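Local coordinates for bromo domain-containing protein (Trypanosoma brucei brucei, PDB 5KO4) that is of unknown function but contains a bromodomain, a helical module that in relatives reads acetylated lysines, and so probably binds acetyl-lysine, at residues A[13-16]-A[17-21]. Sequence-based numbering, arbitrary orientation.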
loop_
_atom_site.group_PDB
_atom_site.type_symbol
_atom_site.label_atom_id
_atom_site.label_comp_id
_atom_site.label_asym_id
_atom_site.label_seq_id
_atom_site.Cartn_x
_atom_site.Cartn_y
_atom_site.Cartn_z
ATOM N N SER A 13 15.373 12.852 16.282
ATOM C CA SER A 13 16.221 12.847 15.091
ATOM C C SER A 13 16.114 11.505 14.334
ATOM O O SER A 13 16.048 11.517 13.104
ATOM C CB SER A 13 17.673 13.155 15.450
ATOM O OG SER A 13 18.316 12.117 16.167
ATOM N N ILE A 14 16.009 10.375 15.042
ATOM C CA ILE A 14 15.885 9.078 14.379
ATOM C C ILE A 14 14.551 8.995 13.652
ATOM O O ILE A 14 14.496 8.542 12.510
ATOM C CB ILE A 14 16.064 7.913 15.370
ATOM C CG1 ILE A 14 17.512 7.907 15.924
ATOM C CG2 ILE A 14 15.739 6.579 14.691
ATOM C CD1 ILE A 14 17.713 7.063 17.134
ATOM N N LEU A 15 13.481 9.478 14.270
ATOM C CA LEU A 15 12.195 9.495 13.601
ATOM C C LEU A 15 12.247 10.379 12.340
ATOM O O LEU A 15 11.672 10.016 11.311
ATOM C CB LEU A 15 11.106 9.979 14.554
ATOM C CG LEU A 15 9.682 10.031 13.970
ATOM C CD1 LEU A 15 9.210 8.642 13.479
ATOM C CD2 LEU A 15 8.705 10.581 14.995
ATOM N N HIS A 16 12.936 11.528 12.406
ATOM C CA HIS A 16 13.069 12.397 11.241
ATOM C C HIS A 16 13.802 11.678 10.105
ATOM O O HIS A 16 13.383 11.779 8.948
ATOM C CB HIS A 16 13.802 13.678 11.615
ATOM C CG HIS A 16 13.913 14.657 10.496
ATOM N ND1 HIS A 16 12.906 15.572 10.240
ATOM C CD2 HIS A 16 14.926 14.863 9.622
ATOM C CE1 HIS A 16 13.329 16.295 9.212
ATOM N NE2 HIS A 16 14.540 15.900 8.806
ATOM N N VAL A 17 14.864 10.936 10.423
ATOM C CA VAL A 17 15.611 10.199 9.402
ATOM C C VAL A 17 14.695 9.178 8.735
ATOM O O VAL A 17 14.627 9.110 7.508
ATOM C CB VAL A 17 16.865 9.517 10.022
ATOM C CG1 VAL A 17 17.494 8.512 9.052
ATOM C CG2 VAL A 17 17.894 10.556 10.443
ATOM N N VAL A 18 13.973 8.409 9.537
ATOM C CA VAL A 18 13.093 7.374 9.014
ATOM C C VAL A 18 11.979 7.976 8.150
ATOM O O VAL A 18 11.687 7.446 7.074
ATOM C CB VAL A 18 12.530 6.565 10.203
ATOM C CG1 VAL A 18 11.290 5.789 9.830
ATOM C CG2 VAL A 18 13.613 5.651 10.791
ATOM N N MET A 19 11.368 9.079 8.587
ATOM C CA MET A 19 10.287 9.672 7.804
ATOM C C MET A 19 10.814 10.242 6.495
ATOM O O MET A 19 10.120 10.140 5.485
ATOM C CB MET A 19 9.557 10.730 8.622
ATOM C CG MET A 19 8.755 10.084 9.727
ATOM S SD MET A 19 7.839 11.166 10.811
ATOM C CE MET A 19 6.686 11.793 9.681
ATOM N N ASP A 20 12.071 10.686 6.458
ATOM C CA ASP A 20 12.685 11.151 5.201
ATOM C C ASP A 20 12.998 9.963 4.263
ATOM O O ASP A 20 12.923 10.115 3.048
ATOM C CB ASP A 20 13.975 11.936 5.487
ATOM C CG ASP A 20 13.779 13.361 5.970
ATOM O OD1 ASP A 20 12.691 13.924 5.736
ATOM O OD2 ASP A 20 14.732 13.928 6.535
ATOM N N LEU A 21 13.393 8.799 4.816
ATOM C CA LEU A 21 13.636 7.596 4.010
ATOM C C LEU A 21 12.333 7.116 3.379
ATOM O O LEU A 21 12.344 6.577 2.272
ATOM C CB LEU A 21 14.225 6.474 4.851
ATOM C CG LEU A 21 15.625 6.717 5.380
ATOM C CD1 LEU A 21 16.112 5.506 6.150
ATOM C CD2 LEU A 21 16.611 7.040 4.256
HETATM O O HOH W 1 11.684 13.803 8.240
#
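D20 reaches back one turn to H16 on the outer side of a continuous alpha-helix, and four successive i to i+4 backbone bonds define the helical frame around them. V17 N donates to S13 O, V18 N to I14 O, M19 N to L15 O at 2.9 Å and D20 N to H16 O. The straightest is V18 N to I14 O, with an angle of 168° at the hydrogen; the last of the four is the most bent.

The polar pair is exposed. D20 CG lies over one face of the imidazole, the carboxylate plane turned 79° from that of the ring, and OD2 sits on the same side, well off the ring plane and displaced past the NE2-CD2 edge. H16 NE2 comes within 3.0 Å of D20 OD2, but from this position the angle is too poor for a hydrogen bond, and H16 CD2 is almost as near to that oxygen, at 3.2 Å. With H16 CG anti to the backbone N (chi1 -177°), that atom is set beside its own carbonyl carbon and the ring lies out over the next turn. A water bridges the two residues: it donates to H16 O over 2.7 Å and, weakly, to D20 OD1, so H16 O receives both this water and the amide of D20. The water sits on the same face of the H16 ring as D20 CG, offset toward the rim.

The apolar pair is L15 and M19. M19 CG, anti to its carbonyl carbon and beside the backbone N, sends the chain back along the helix; SD meets the L15 branch point, 3.8 Å from CG, and lies 3.9 Å from L15 CD1.

Within the bromodomain's helical bundle these residues belong to helix 8-21. L15 packs on L54 and M69, V18 on W47, M69 and I93, and M19 on W47 and D48, joining the helix to helices 47-55, 62-80 and 85-104.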